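Local coordinates for protein importin subunit beta-1 (Saccharomyces cerevisiae, PDB 5OWU) that carries proteins into the nucleus together with importin alpha, the adaptor that recognises classical nuclear localization signals in the cargo, at residues A41-Q46 with N94-T98; M252-Y256 with E296-I300. All blocks are in the same frame, centred on the assembly; numbering follows the deposited sequence.

Overall arrangement
Both contacts join helices of successive HEAT repeats in a solenoid that is mostly helix and has no strand. Contact 1 ties repeat 2 to repeat 3 and contact 2 ties repeat 6 to repeat 7; along the chain the first is complete before the second begins. Their centres lie about 44 Å apart and their nearest atoms about 27 Å, so neither touches the other. Contact 1 sits toward the N-terminal end, its centre about 40 Å from the centre of the chain, and is partly buried; contact 2 is buried, about 20 Å from that centre. The first packs an isoleucine against small residues, whereas the second is held by hydrogen bonds to two glutamates.

Contact 1 (A41-Q46 with N94-T98); sequences AGLSSQ and NQIKT
Ile96 packs against Ala41, Gly42 and Ser45 where helix 37-48 of HEAT repeat 2 runs beside helix 90-104 of HEAT repeat 3. The two short segments are nearly parallel, at 23°, with their axes 8.9 Å apart, as is usual for equivalent helices stacked in a HEAT solenoid. Followed outward, Ile96 starts with CB level with the CB and OG of Ser45. Beyond the branch both arms meet Ser45: CG2 rests on its CB at 3.9 Å, while CG1 faces its OG and also the bare CA of Gly42. With CG1 anti to the carbonyl carbon (chi1 -65°) and the chain then extended, CD1 is carried on to Ala41, meeting its CB at 3.5 Å. Ala41 also rests on Leu65 of helix 55-67; Ile96 and Ala41 are both buried.

Asn99, about one turn beyond Ile96, bonds through ND2 to Ser45 OG and, in one conformer of Gln46, to Gln46 OE1, a polar link between the helices. The hydroxyl of Ser45 lies 3.7 Å from Ile96 CA, yet it turns back to its own helix. There Gly42 O takes two bonds, one from Gln46 N and one from Ser45 OG, the latter 2.8 Å long and tilted 20° from the carbonyl plane.

Contact 2 (M252-Y256 with E296-I300); sequences MSLYY and EEIDI
Tyr256 holds CG anti to its own nitrogen (chi1 -179°), sending its ring across to helix 280-306, while Glu296, bent at chi2 (-52°), folds its carboxylate back to Ser253. The contact joins consecutive HEAT repeats, the end of repeat 6 to the last helix of repeat 7. Ser253 OG donates to Glu296 OE2 over 2.8 Å, arriving from above the carboxylate, 60° out of its plane. The other oxygen, Glu296 OE1, takes a bond from a water that also donates to Ser253 O, so both carboxylate oxygens are tied to the same serine.

Deeper in, the phenol OH of Tyr256 donates to Glu297 OE2 over 2.7 Å, on the anti side and close to the carboxylate plane. The ring stands roughly at right angles to that carboxylate. Phe317 N also bonds to this oxygen, and Tyr315 N to the phenol OH, so the loop before helix 317-332 and the first residue of that helix join the buried polar cluster. A phenylalanine in place of Tyr256 would probably leave Glu297 OE2 and Tyr315 N each short of a buried partner. Over one ring face the CD1 methyl of Ile300 makes a CH-pi contact, 4.0 Å from the Tyr256 ring centroid.

Contact 1 (A41-Q46 with N94-T98)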
# COMPACT_ATOMS: atom_id res chain seq x y z
N ALA A 41 -6.08 36.04 -10.08
CA ALA A 41 -6.86 35.07 -10.85
C ALA A 41 -7.29 35.64 -12.19
O ALA A 41 -7.19 34.97 -13.23
CB ALA A 41 -8.08 34.63 -10.03
N GLY A 42 -7.79 36.88 -12.20
CA GLY A 42 -8.15 37.51 -13.47
C GLY A 42 -6.99 37.57 -14.44
O GLY A 42 -7.11 37.18 -15.61
N LEU A 43 -5.85 38.07 -13.97
CA LEU A 43 -4.68 38.20 -14.83
C LEU A 43 -4.19 36.84 -15.31
O LEU A 43 -3.80 36.70 -16.47
CB LEU A 43 -3.56 38.93 -14.08
CG LEU A 43 -3.71 40.45 -13.91
CD1 LEU A 43 -2.69 40.96 -12.91
CD2 LEU A 43 -3.55 41.16 -15.24
N SER A 44 -4.18 35.85 -14.42
CA SER A 44 -3.81 34.49 -14.83
C SER A 44 -4.69 34.03 -15.99
O SER A 44 -4.19 33.52 -17.00
CB SER A 44 -3.96 33.53 -13.64
OG SER A 44 -3.02 33.82 -12.62
N SER A 45 -6.00 34.23 -15.86
CA SER A 45 -6.90 33.83 -16.93
C SER A 45 -6.66 34.63 -18.20
O SER A 45 -6.84 34.09 -19.30
CB SER A 45 -8.35 33.96 -16.46
OG SER A 45 -8.86 35.27 -16.68
N GLN A 46 -6.23 35.89 -18.09
CA GLN A 46 -5.98 36.68 -19.29
C GLN A 46 -4.70 36.22 -19.99
O GLN A 46 -4.64 36.20 -21.23
CB GLN A 46 -5.91 38.17 -18.96
CG GLN A 46 -7.26 38.83 -18.66
CD GLN A 46 -8.22 38.91 -19.86
OE1 GLN A 46 -9.44 38.88 -19.69
NE2 GLN A 46 -7.67 39.04 -21.07
N ASN A 94 -16.97 35.64 -13.79
CA ASN A 94 -17.49 35.48 -15.14
C ASN A 94 -16.38 35.66 -16.18
O ASN A 94 -16.32 34.91 -17.16
CB ASN A 94 -18.62 36.47 -15.40
CG ASN A 94 -19.87 36.15 -14.60
OD1 ASN A 94 -19.99 35.06 -14.03
ND2 ASN A 94 -20.81 37.08 -14.57
N GLN A 95 -15.50 36.64 -15.99
CA GLN A 95 -14.43 36.83 -16.96
C GLN A 95 -13.45 35.66 -16.95
O GLN A 95 -12.99 35.22 -18.01
CB GLN A 95 -13.69 38.14 -16.70
CG GLN A 95 -14.22 39.32 -17.52
CD GLN A 95 -13.86 39.22 -19.00
OE1 GLN A 95 -14.26 38.28 -19.69
NE2 GLN A 95 -13.09 40.19 -19.48
N ILE A 96 -13.12 35.14 -15.76
CA ILE A 96 -12.18 34.02 -15.68
C ILE A 96 -12.76 32.79 -16.36
O ILE A 96 -12.08 32.11 -17.13
CB ILE A 96 -11.83 33.73 -14.21
CG1 ILE A 96 -11.08 34.93 -13.60
CG2 ILE A 96 -11.00 32.46 -14.09
CD1 ILE A 96 -10.94 34.87 -12.10
N LYS A 97 -14.03 32.49 -16.07
CA LYS A 97 -14.68 31.33 -16.68
C LYS A 97 -14.74 31.48 -18.20
O LYS A 97 -14.45 30.53 -18.94
CB LYS A 97 -16.08 31.15 -16.12
CG LYS A 97 -16.16 30.83 -14.64
CD LYS A 97 -17.61 30.56 -14.28
CE LYS A 97 -17.96 30.96 -12.88
NZ LYS A 97 -19.42 30.75 -12.64
N THR A 98 -15.13 32.67 -18.68
CA THR A 98 -15.16 32.90 -20.12
C THR A 98 -13.78 32.70 -20.75
O THR A 98 -13.67 32.09 -21.82
CB THR A 98 -15.67 34.32 -20.40
OG1 THR A 98 -16.98 34.47 -19.84
CG2 THR A 98 -15.75 34.58 -21.90

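Contact 2 (M252-Y256 with E296-I300)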
# COMPACT_ATOMS: atom_id res chain seq x y z
N MET A 252 -17.22 -3.24 -12.21
CA MET A 252 -17.40 -4.46 -11.45
C MET A 252 -17.04 -4.24 -9.99
O MET A 252 -17.77 -4.65 -9.08
CB MET A 252 -16.56 -5.59 -12.06
CG MET A 252 -16.57 -6.91 -11.29
SD MET A 252 -18.14 -7.78 -11.32
CE MET A 252 -18.30 -8.11 -13.09
N SER A 253 -15.92 -3.55 -9.74
CA SER A 253 -15.49 -3.31 -8.37
C SER A 253 -16.48 -2.42 -7.61
O SER A 253 -16.78 -2.68 -6.44
CB SER A 253 -14.09 -2.68 -8.36
OG SER A 253 -13.68 -2.41 -7.04
N LEU A 254 -17.02 -1.39 -8.26
CA LEU A 254 -17.88 -0.42 -7.57
C LEU A 254 -19.35 -0.84 -7.52
O LEU A 254 -20.05 -0.54 -6.54
CB LEU A 254 -17.79 0.94 -8.25
CG LEU A 254 -16.52 1.75 -8.02
CD1 LEU A 254 -16.59 3.03 -8.83
CD2 LEU A 254 -16.34 2.05 -6.53
N TYR A 255 -19.84 -1.49 -8.56
CA TYR A 255 -21.24 -1.82 -8.71
C TYR A 255 -21.43 -3.32 -8.93
O TYR A 255 -22.31 -3.74 -9.68
CB TYR A 255 -21.86 -1.03 -9.86
CG TYR A 255 -21.76 0.47 -9.65
CD1 TYR A 255 -22.55 1.10 -8.70
CD2 TYR A 255 -20.88 1.24 -10.39
CE1 TYR A 255 -22.47 2.46 -8.48
CE2 TYR A 255 -20.79 2.62 -10.18
CZ TYR A 255 -21.59 3.22 -9.23
OH TYR A 255 -21.52 4.57 -9.00
N TYR A 256 -20.58 -4.13 -8.29
CA TYR A 256 -20.73 -5.58 -8.30
C TYR A 256 -22.19 -5.99 -8.16
O TYR A 256 -22.68 -6.85 -8.91
CB TYR A 256 -19.89 -6.21 -7.17
CG TYR A 256 -19.95 -7.72 -7.12
CD1 TYR A 256 -19.06 -8.50 -7.85
CD2 TYR A 256 -20.91 -8.37 -6.34
CE1 TYR A 256 -19.13 -9.90 -7.80
CE2 TYR A 256 -20.97 -9.75 -6.29
CZ TYR A 256 -20.08 -10.51 -7.02
OH TYR A 256 -20.17 -11.89 -6.95
N GLU A 296 -13.19 -9.12 -5.79
CA GLU A 296 -14.41 -8.63 -5.16
C GLU A 296 -15.10 -9.75 -4.38
O GLU A 296 -15.60 -9.52 -3.27
CB GLU A 296 -15.36 -8.04 -6.20
CG GLU A 296 -14.87 -6.75 -6.86
CD GLU A 296 -14.45 -5.67 -5.86
OE1 GLU A 296 -15.15 -5.47 -4.84
OE2 GLU A 296 -13.40 -5.02 -6.09
N GLU A 297 -15.12 -10.97 -4.93
CA GLU A 297 -15.79 -12.05 -4.23
C GLU A 297 -15.01 -12.50 -2.99
O GLU A 297 -15.61 -12.86 -1.97
CB GLU A 297 -16.04 -13.20 -5.21
CG GLU A 297 -17.00 -12.75 -6.32
CD GLU A 297 -17.37 -13.82 -7.33
OE1 GLU A 297 -16.64 -14.82 -7.47
OE2 GLU A 297 -18.41 -13.65 -7.99
N ILE A 298 -13.68 -12.43 -3.04
CA ILE A 298 -12.89 -12.69 -1.84
C ILE A 298 -13.17 -11.63 -0.79
O ILE A 298 -13.32 -11.93 0.40
CB ILE A 298 -11.39 -12.77 -2.18
CG1 ILE A 298 -11.10 -13.98 -3.08
CG2 ILE A 298 -10.53 -12.87 -0.90
CD1 ILE A 298 -9.75 -13.94 -3.80
N ASP A 299 -13.25 -10.36 -1.20
CA ASP A 299 -13.53 -9.30 -0.23
C ASP A 299 -14.91 -9.46 0.38
O ASP A 299 -15.10 -9.20 1.57
CB ASP A 299 -13.39 -7.93 -0.89
CG ASP A 299 -11.95 -7.58 -1.20
OD1 ASP A 299 -11.05 -8.21 -0.60
OD2 ASP A 299 -11.71 -6.68 -2.03
N ILE A 300 -15.89 -9.90 -0.43
CA ILE A 300 -17.22 -10.16 0.11
C ILE A 300 -17.15 -11.26 1.16
O ILE A 300 -17.71 -11.13 2.26
CB ILE A 300 -18.19 -10.54 -1.03
CG1 ILE A 300 -18.44 -9.34 -1.94
CG2 ILE A 300 -19.53 -11.06 -0.47
CD1 ILE A 300 -19.14 -9.69 -3.25
O HOH W 1 -14.95 -3.08 -3.84